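Local coordinates for transcription anti-terminator antagonist UpxZ (Bacteroides uniformis ATCC 8492, PDB 4EPZ), which probably acts as an antagonist of transcription antitermination in the regulation of capsular polysaccharide synthesis, at residues A16-M20 with M68-T73; S45-F49 with K83-I87; L88-Y92 with E114-L120. All blocks are in the same frame, centred on the assembly; numbering follows the deposited sequence.

Interaction 1: residues A16-M20 with M68-T73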
loop_
_atom_site.group_PDB
_atom_site.type_symbol
_atom_site.label_atom_id
_atom_site.label_comp_id
_atom_site.label_asym_id
_atom_site.label_seq_id
_atom_site.Cartn_x
_atom_site.Cartn_y
_atom_site.Cartn_z
ATOM N N ALA A 16 0.778 -3.990 8.791
ATOM C CA ALA A 16 1.765 -3.787 7.740
ATOM C C ALA A 16 2.466 -2.439 7.954
ATOM O O ALA A 16 3.685 -2.352 7.831
ATOM C CB ALA A 16 1.106 -3.848 6.356
ATOM N N HIS A 17 1.698 -1.403 8.321
ATOM C CA HIS A 17 2.271 -0.092 8.617
ATOM C C HIS A 17 3.270 -0.174 9.779
ATOM O O HIS A 17 4.370 0.355 9.675
ATOM C CB HIS A 17 1.168 0.916 8.964
ATOM C CG HIS A 17 1.710 2.280 9.221
ATOM N ND1 HIS A 17 1.933 2.729 10.503
ATOM C CD2 HIS A 17 2.112 3.233 8.344
ATOM C CE1 HIS A 17 2.425 3.953 10.373
ATOM N NE2 HIS A 17 2.530 4.307 9.098
ATOM N N GLU A 18 2.868 -0.849 10.860
ATOM C CA GLU A 18 3.658 -1.064 12.083
ATOM C C GLU A 18 4.997 -1.708 11.731
ATOM O O GLU A 18 6.055 -1.258 12.181
ATOM C CB GLU A 18 2.875 -1.964 13.067
ATOM C CG GLU A 18 3.602 -2.240 14.381
ATOM C CD GLU A 18 2.966 -3.216 15.358
ATOM O OE1 GLU A 18 1.919 -3.819 15.026
ATOM O OE2 GLU A 18 3.536 -3.391 16.458
ATOM N N LEU A 19 4.933 -2.753 10.902
ATOM C CA LEU A 19 6.098 -3.507 10.484
ATOM C C LEU A 19 7.048 -2.629 9.663
ATOM O O LEU A 19 8.253 -2.645 9.914
ATOM C CB LEU A 19 5.640 -4.751 9.695
ATOM C CG LEU A 19 6.690 -5.738 9.182
ATOM C CD1 LEU A 19 7.738 -6.125 10.270
ATOM C CD2 LEU A 19 6.011 -6.975 8.641
HETATM N N MSE A 20 6.514 -1.828 8.733
HETATM C CA MSE A 20 7.345 -0.991 7.853
HETATM C C MSE A 20 7.988 0.195 8.584
HETATM O O MSE A 20 9.080 0.609 8.207
HETATM C CB MSE A 20 6.527 -0.513 6.652
HETATM C CG MSE A 20 6.299 -1.652 5.704
HETATM SE SE MSE A 20 5.500 -1.201 4.014
HETATM C CE MSE A 20 3.688 -0.777 4.651
HETATM N N MSE A 68 -0.069 -3.398 0.863
HETATM C CA MSE A 68 0.748 -3.024 2.022
HETATM C C MSE A 68 1.356 -4.271 2.706
HETATM O O MSE A 68 2.559 -4.279 2.998
HETATM C CB MSE A 68 -0.075 -2.213 3.026
HETATM C CG MSE A 68 -0.421 -0.848 2.485
HETATM SE SE MSE A 68 -1.304 0.218 3.830
HETATM C CE MSE A 68 0.158 0.393 5.105
ATOM N N GLY A 69 0.530 -5.312 2.895
ATOM C CA GLY A 69 0.914 -6.562 3.545
ATOM C C GLY A 69 2.047 -7.253 2.818
ATOM O O GLY A 69 3.092 -7.539 3.411
ATOM N N TYR A 70 1.861 -7.487 1.504
ATOM C CA TYR A 70 2.898 -8.154 0.707
ATOM C C TYR A 70 4.161 -7.271 0.548
ATOM O O TYR A 70 5.264 -7.812 0.425
ATOM C CB TYR A 70 2.357 -8.607 -0.651
ATOM C CG TYR A 70 1.444 -9.819 -0.578
ATOM C CD1 TYR A 70 1.867 -11.006 0.016
ATOM C CD2 TYR A 70 0.168 -9.788 -1.134
ATOM C CE1 TYR A 70 1.021 -12.121 0.103
ATOM C CE2 TYR A 70 -0.680 -10.901 -1.068
ATOM C CZ TYR A 70 -0.246 -12.063 -0.454
ATOM O OH TYR A 70 -1.078 -13.151 -0.394
ATOM N N ASN A 71 4.035 -5.936 0.630
ATOM C CA ASN A 71 5.239 -5.109 0.591
ATOM C C ASN A 71 5.929 -5.089 1.936
ATOM O O ASN A 71 7.148 -4.980 1.968
ATOM C CB ASN A 71 4.947 -3.675 0.162
ATOM C CG ASN A 71 5.003 -3.557 -1.337
ATOM O OD1 ASN A 71 6.088 -3.632 -1.955
ATOM N ND2 ASN A 71 3.838 -3.573 -1.962
ATOM N N ALA A 72 5.166 -5.167 3.040
ATOM C CA ALA A 72 5.724 -5.101 4.400
ATOM C C ALA A 72 6.520 -6.364 4.778
ATOM O O ALA A 72 7.588 -6.259 5.387
ATOM C CB ALA A 72 4.616 -4.892 5.418
ATOM N N THR A 73 5.969 -7.542 4.491
ATOM C CA THR A 73 6.603 -8.799 4.926
ATOM C C THR A 73 7.875 -9.105 4.130
ATOM O O THR A 73 7.887 -8.947 2.905
ATOM C CB THR A 73 5.611 -9.988 4.900
ATOM O OG1 THR A 73 6.278 -11.129 5.477
ATOM C CG2 THR A 73 5.096 -10.332 3.477
#
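H17 meets M68 with its CB rather than with its imidazole ring: the CE methyl of M68 lies 4.0 Å from H17 CB. The ring is engaged outside the contact, stacked on Y21 with its NE2 hydrogen-bonded to E142, which suits a residue on the flank of the interface. The amide of N71, the other flat group here, leads away from helix 5-20, and its ND2 bonds to L67 O. Flat peptide groups are touched as well. L19 sends CD2 against the backbone of A72, 3.7 Å from A72 O, and the methyl of A72 in turn rests 3.6 Å from A16 O.

The side chains of A16 and A72 are single methyls, each pointing toward the other helix, and their small size lets two nearly parallel helices, crossing at 27°, bring the axes of their short segments to 8.9 Å. The CB of A16 is short enough to lie against the backbone where M68 joins G69, 3.7 Å from M68 C and beside the backbone N of G69.

Above this small-residue seam two selenomethionines cross at about a right angle. The chain of M20 leaves with CG anti to its own carbonyl carbon (chi1 -73°), passes CG over the A72 methyl at 3.7 Å (M20 CG to A72 CB), and then bends at SE. M68 bends at its own SE as well, and the two chains finish methyl to methyl, M20 CE 3.7 Å from M68 CE. Long, flexible and apolar, they cover the seam beside the alanines.

W110 of helix 102-115 packs on M20, M68 and N71, L19 reaches N38 and V41 of helix 32-49, and Y70 points the other way, between helices 32-49 and 80-92.

Interaction 2: residues S45-F49 with K83-I87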
loop_
_atom_site.group_PDB
_atom_site.type_symbol
_atom_site.label_atom_id
_atom_site.label_comp_id
_atom_site.label_asym_id
_atom_site.label_seq_id
_atom_site.Cartn_x
_atom_site.Cartn_y
_atom_site.Cartn_z
ATOM N N SER A 45 -2.130 -11.644 4.894
ATOM C CA SER A 45 -2.210 -11.270 3.478
ATOM C C SER A 45 -2.678 -12.473 2.657
ATOM O O SER A 45 -3.638 -12.343 1.895
ATOM C CB SER A 45 -0.861 -10.756 2.981
ATOM O OG SER A 45 -0.470 -9.613 3.720
ATOM N N ASP A 46 -2.069 -13.655 2.884
ATOM C CA ASP A 46 -2.457 -14.874 2.176
ATOM C C ASP A 46 -3.919 -15.225 2.443
ATOM O O ASP A 46 -4.632 -15.569 1.504
ATOM C CB ASP A 46 -1.531 -16.035 2.546
ATOM C CG ASP A 46 -0.186 -15.988 1.837
ATOM O OD1 ASP A 46 -0.062 -15.234 0.827
ATOM O OD2 ASP A 46 0.728 -16.735 2.253
ATOM N N SER A 47 -4.390 -15.101 3.699
ATOM C CA SER A 47 -5.772 -15.431 4.031
ATOM C C SER A 47 -6.769 -14.496 3.308
ATOM O O SER A 47 -7.800 -14.954 2.817
ATOM C CB SER A 47 -5.981 -15.370 5.543
ATOM O OG SER A 47 -7.327 -15.644 5.882
ATOM N N LEU A 48 -6.456 -13.199 3.230
ATOM C CA LEU A 48 -7.339 -12.219 2.615
ATOM C C LEU A 48 -7.278 -12.180 1.082
ATOM O O LEU A 48 -8.213 -11.712 0.434
ATOM C CB LEU A 48 -6.984 -10.833 3.162
ATOM C CG LEU A 48 -7.588 -10.464 4.529
ATOM C CD1 LEU A 48 -7.022 -9.136 5.033
ATOM C CD2 LEU A 48 -9.139 -10.319 4.453
ATOM N N PHE A 49 -6.171 -12.669 0.506
ATOM C CA PHE A 49 -5.935 -12.605 -0.938
ATOM C C PHE A 49 -7.080 -13.181 -1.807
ATOM O O PHE A 49 -7.409 -12.558 -2.819
ATOM C CB PHE A 49 -4.625 -13.319 -1.272
ATOM C CG PHE A 49 -4.308 -13.269 -2.753
ATOM C CD1 PHE A 49 -3.900 -12.081 -3.354
ATOM C CD2 PHE A 49 -4.422 -14.412 -3.542
ATOM C CE1 PHE A 49 -3.591 -12.043 -4.723
ATOM C CE2 PHE A 49 -4.105 -14.380 -4.912
ATOM C CZ PHE A 49 -3.720 -13.190 -5.496
ATOM N N LYS A 83 1.088 -12.306 -7.287
ATOM C CA LYS A 83 -0.067 -11.879 -6.473
ATOM C C LYS A 83 -0.194 -10.335 -6.426
ATOM O O LYS A 83 -1.314 -9.814 -6.475
ATOM C CB LYS A 83 0.003 -12.445 -5.043
ATOM C CG LYS A 83 -0.138 -13.967 -4.952
ATOM C CD LYS A 83 -0.097 -14.346 -3.455
ATOM C CE LYS A 83 -0.103 -15.830 -3.212
ATOM N NZ LYS A 83 0.548 -16.141 -1.914
ATOM N N LYS A 84 0.935 -9.596 -6.370
ATOM C CA LYS A 84 0.860 -8.136 -6.353
ATOM C C LYS A 84 0.245 -7.611 -7.648
ATOM O O LYS A 84 -0.560 -6.688 -7.604
ATOM C CB LYS A 84 2.223 -7.497 -6.096
ATOM C CG LYS A 84 2.618 -7.685 -4.642
ATOM C CD LYS A 84 3.658 -6.687 -4.194
ATOM C CE LYS A 84 5.014 -6.956 -4.776
ATOM N NZ LYS A 84 6.020 -5.968 -4.271
ATOM N N GLN A 85 0.531 -8.256 -8.785
ATOM C CA GLN A 85 -0.052 -7.819 -10.057
ATOM C C GLN A 85 -1.536 -8.099 -10.084
ATOM O O GLN A 85 -2.291 -7.275 -10.593
ATOM C CB GLN A 85 0.655 -8.450 -11.250
ATOM C CG GLN A 85 2.116 -7.934 -11.302
ATOM C CD GLN A 85 2.578 -7.987 -12.711
ATOM O OE1 GLN A 85 2.514 -9.032 -13.348
ATOM N NE2 GLN A 85 2.936 -6.852 -13.258
ATOM N N VAL A 86 -1.988 -9.244 -9.500
ATOM C CA VAL A 86 -3.443 -9.483 -9.385
ATOM C C VAL A 86 -4.106 -8.314 -8.603
ATOM O O VAL A 86 -5.165 -7.815 -8.990
ATOM C CB VAL A 86 -3.719 -10.864 -8.712
ATOM C CG1 VAL A 86 -5.225 -11.063 -8.444
ATOM C CG2 VAL A 86 -3.136 -12.009 -9.560
ATOM N N ILE A 87 -3.488 -7.886 -7.496
ATOM C CA ILE A 87 -4.003 -6.812 -6.651
ATOM C C ILE A 87 -4.003 -5.499 -7.401
ATOM O O ILE A 87 -5.011 -4.753 -7.371
ATOM C CB ILE A 87 -3.163 -6.735 -5.348
ATOM C CG1 ILE A 87 -3.350 -8.026 -4.539
ATOM C CG2 ILE A 87 -3.612 -5.525 -4.527
ATOM C CD1 ILE A 87 -2.130 -8.273 -3.601
#
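F49 lies under the side chain of K83 and has the largest share of this contact. Its CG stands anti to the backbone N (chi1 -179°), which throws the ring out from helix 32-49 toward helix 80-92. K83 CG sits over one face, offset toward the rim and 4.0 Å from the ring centroid, a CH-pi contact; K83 CB is 3.6 Å from F49 CE1. At the ring's edge is I87 CG1, 4.0 Å from F49 CE1, while V86 CG1 comes obliquely to F49 CZ at 3.9 Å.

Lysine suits the place because it is apolar along its length and charged at its end. With CG anti to its carbonyl carbon (chi1 -67°), K83 starts its chain over the F49 face; extended beyond CG, it runs past the ring and on to D46, about one helical turn before F49. There K83 NZ makes a salt bridge with D46 OD1 at 3.0 Å, approaching from above the carboxylate plane, 45° out of it. The same OD1 is hydrogen-bonded to Y70 OH, so two partners from two different helices hold it. The ammonium is too far from the F49 ring for more than a weak cation-pi attraction.

With the segment axes 12.3 Å apart, long side chains have to span the gap, and helices 32-49 and 80-92 are joined near the surface by an interhelical salt bridge beside an aromatic-aliphatic cluster, within an all-helical fold.

Interaction 3: residues L88-Y92 with E114-L120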
loop_
_atom_site.group_PDB
_atom_site.type_symbol
_atom_site.label_atom_id
_atom_site.label_comp_id
_atom_site.label_asym_id
_atom_site.label_seq_id
_atom_site.Cartn_x
_atom_site.Cartn_y
_atom_site.Cartn_z
ATOM N N LEU A 88 -2.899 -5.191 -8.089
ATOM C CA LEU A 88 -2.841 -3.973 -8.887
ATOM C C LEU A 88 -3.963 -3.925 -9.933
ATOM O O LEU A 88 -4.610 -2.882 -10.100
ATOM C CB LEU A 88 -1.486 -3.849 -9.579
ATOM C CG LEU A 88 -0.353 -3.483 -8.660
ATOM C CD1 LEU A 88 0.983 -3.837 -9.320
ATOM C CD2 LEU A 88 -0.399 -1.990 -8.225
ATOM N N ASP A 89 -4.230 -5.058 -10.581
ATOM C CA ASP A 89 -5.302 -5.120 -11.589
ATOM C C ASP A 89 -6.660 -4.828 -10.935
ATOM O O ASP A 89 -7.457 -4.038 -11.469
ATOM C CB ASP A 89 -5.294 -6.506 -12.257
ATOM C CG ASP A 89 -6.267 -6.598 -13.389
ATOM O OD1 ASP A 89 -6.053 -5.908 -14.405
ATOM O OD2 ASP A 89 -7.216 -7.400 -13.281
ATOM N N ARG A 90 -6.879 -5.378 -9.737
ATOM C CA ARG A 90 -8.121 -5.091 -9.000
ATOM C C ARG A 90 -8.223 -3.595 -8.657
ATOM O O ARG A 90 -9.327 -3.019 -8.700
ATOM C CB ARG A 90 -8.185 -5.950 -7.734
ATOM C CG ARG A 90 -8.457 -7.437 -8.049
ATOM C CD ARG A 90 -8.164 -8.294 -6.820
ATOM N NE ARG A 90 -8.980 -7.899 -5.669
ATOM C CZ ARG A 90 -8.920 -8.475 -4.472
ATOM N NH1 ARG A 90 -8.101 -9.498 -4.261
ATOM N NH2 ARG A 90 -9.685 -8.042 -3.484
ATOM N N ILE A 91 -7.073 -2.953 -8.321
ATOM C CA ILE A 91 -7.089 -1.519 -7.994
ATOM C C ILE A 91 -7.389 -0.683 -9.244
ATOM O O ILE A 91 -8.202 0.241 -9.168
ATOM C CB ILE A 91 -5.755 -1.121 -7.334
ATOM C CG1 ILE A 91 -5.613 -1.795 -5.939
ATOM C CG2 ILE A 91 -5.619 0.392 -7.258
ATOM C CD1 ILE A 91 -4.155 -1.721 -5.403
ATOM N N TYR A 92 -6.740 -0.978 -10.390
ATOM C CA TYR A 92 -7.012 -0.224 -11.614
ATOM C C TYR A 92 -8.502 -0.335 -12.011
ATOM O O TYR A 92 -9.061 0.638 -12.499
ATOM C CB TYR A 92 -6.139 -0.728 -12.762
ATOM C CG TYR A 92 -4.764 -0.098 -12.831
ATOM C CD1 TYR A 92 -4.590 1.197 -13.320
ATOM C CD2 TYR A 92 -3.622 -0.829 -12.503
ATOM C CE1 TYR A 92 -3.321 1.762 -13.443
ATOM C CE2 TYR A 92 -2.349 -0.274 -12.621
ATOM C CZ TYR A 92 -2.207 1.030 -13.072
ATOM O OH TYR A 92 -0.951 1.541 -13.230
ATOM N N GLU A 114 4.554 0.359 -7.327
ATOM C CA GLU A 114 4.646 -0.951 -7.988
ATOM C C GLU A 114 4.754 -0.858 -9.493
ATOM O O GLU A 114 5.235 -1.801 -10.121
ATOM C CB GLU A 114 3.411 -1.792 -7.677
ATOM C CG GLU A 114 3.375 -2.287 -6.238
ATOM C CD GLU A 114 4.357 -3.387 -5.883
ATOM O OE1 GLU A 114 4.854 -4.080 -6.801
ATOM O OE2 GLU A 114 4.663 -3.529 -4.680
ATOM N N THR A 115 4.302 0.240 -10.078
ATOM C CA THR A 115 4.207 0.381 -11.530
ATOM C C THR A 115 5.056 1.468 -12.137
ATOM O O THR A 115 5.377 1.381 -13.347
ATOM C CB THR A 115 2.737 0.730 -11.888
ATOM O OG1 THR A 115 2.364 1.969 -11.241
ATOM C CG2 THR A 115 1.739 -0.377 -11.464
ATOM N N TYR A 116 5.324 2.547 -11.350
ATOM C CA TYR A 116 5.906 3.791 -11.806
ATOM C C TYR A 116 5.054 4.331 -12.971
ATOM O O TYR A 116 5.581 4.885 -13.940
ATOM C CB TYR A 116 7.405 3.677 -12.132
ATOM C CG TYR A 116 8.171 3.742 -10.839
ATOM C CD1 TYR A 116 8.376 4.958 -10.194
ATOM C CD2 TYR A 116 8.544 2.581 -10.171
ATOM C CE1 TYR A 116 8.944 5.022 -8.934
ATOM C CE2 TYR A 116 9.163 2.639 -8.923
ATOM C CZ TYR A 116 9.328 3.861 -8.297
ATOM O OH TYR A 116 9.952 3.955 -7.079
ATOM N N ASP A 117 3.713 4.144 -12.872
ATOM C CA ASP A 117 2.741 4.694 -13.826
ATOM C C ASP A 117 2.624 6.189 -13.501
ATOM O O ASP A 117 2.057 6.554 -12.465
ATOM C CB ASP A 117 1.408 3.965 -13.690
ATOM C CG ASP A 117 0.259 4.473 -14.534
ATOM O OD1 ASP A 117 0.450 5.472 -15.274
ATOM O OD2 ASP A 117 -0.788 3.825 -14.538
ATOM N N GLU A 118 3.124 7.058 -14.404
ATOM C CA GLU A 118 3.134 8.502 -14.160
ATOM C C GLU A 118 1.705 9.079 -14.003
ATOM O O GLU A 118 1.534 10.097 -13.330
ATOM C CB GLU A 118 3.926 9.232 -15.253
ATOM C CG GLU A 118 5.425 8.942 -15.180
ATOM C CD GLU A 118 6.198 9.289 -13.910
ATOM O OE1 GLU A 118 5.659 10.005 -13.032
ATOM O OE2 GLU A 118 7.359 8.832 -13.793
ATOM N N GLU A 119 0.675 8.406 -14.537
ATOM C CA GLU A 119 -0.699 8.888 -14.363
ATOM C C GLU A 119 -1.132 8.750 -12.905
ATOM O O GLU A 119 -1.918 9.570 -12.417
ATOM C CB GLU A 119 -1.685 8.131 -15.262
ATOM C CG GLU A 119 -1.438 8.339 -16.746
ATOM C CD GLU A 119 -2.410 7.643 -17.689
ATOM O OE1 GLU A 119 -3.072 6.664 -17.271
ATOM O OE2 GLU A 119 -2.486 8.064 -18.865
ATOM N N LEU A 120 -0.636 7.695 -12.202
ATOM C CA LEU A 120 -0.986 7.528 -10.789
ATOM C C LEU A 120 -0.306 8.629 -9.941
ATOM O O LEU A 120 -0.996 9.245 -9.125
ATOM C CB LEU A 120 -0.631 6.129 -10.276
ATOM C CG LEU A 120 -1.356 4.954 -10.948
ATOM C CD1 LEU A 120 -0.923 3.635 -10.276
ATOM C CD2 LEU A 120 -2.879 5.091 -10.905
#
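Y92 and L88, one turn apart near the end of helix 80-92, pack against the tight corner between helices 102-115 and 118-129, a link built from an ST turn followed by an N-cap. Y92 has the most surface covered. Its ring reaches out to D117, whose OD2 lies in the ring plane at the hydroxyl edge; ring and carboxylate are nearly coplanar, 23° apart. Tyrosine suits this exposed flank, since its ring spans the gap and its hydroxyl still finds a polar partner. The aliphatic part of the corner touches it too: L120 CD1 comes obliquely, 3.6 Å from Y92 OH.

L88 is buried and purely apolar. Its CD1 presses on the CB of E114 at 3.6 Å, the two side chains crossing at about a right angle. The carboxylate of E114 turns away to N71 and K84, with a calcium ion about 4 Å from the side chain.

T115 divides its branches. With chi1 at 60°, OG1 lies between the backbone N and the carbonyl carbon, where it accepts from D117 N at 3.0 Å and also bonds to G111 O. CG2 is thereby left facing Y92, 3.7 Å from Y92 OH, and L88. Y116 then takes a positive phi, 54°, as the chain leaves the helix.

D117 caps helix 118-129: its OD1 accepts from E119 N at 3.0 Å, and the helix start would probably stabilise its negative charge. Replacing D117 by an alanine would probably leave the Y92 hydroxyl without its acceptor and the first turn of the helix without its side-chain cap. The other oxygen serves the tyrosine: Y92 OH donates to the anti lone pair of D117 OD2 at 2.6 Å.

In the fold
Interaction 1 is the most interior of the three: the alanine methyls let helices 5-20 and 56-72 approach closely, with two selenomethionines packed beside them, and the contacts between its segments are apolar. Interaction 2 lies nearer the surface, where more widely spaced helices are bridged by charge and an aromatic ring. Interaction 3 is partly buried and mixed, with leucine packing inside and a tyrosine-aspartate bond on the exposed flank. Interactions 2 and 3 use successive parts of helix 80-92. Polar side chains tie all three together, through Y70 between interactions 1 and 2 and through E114 from interaction 3 to the other two.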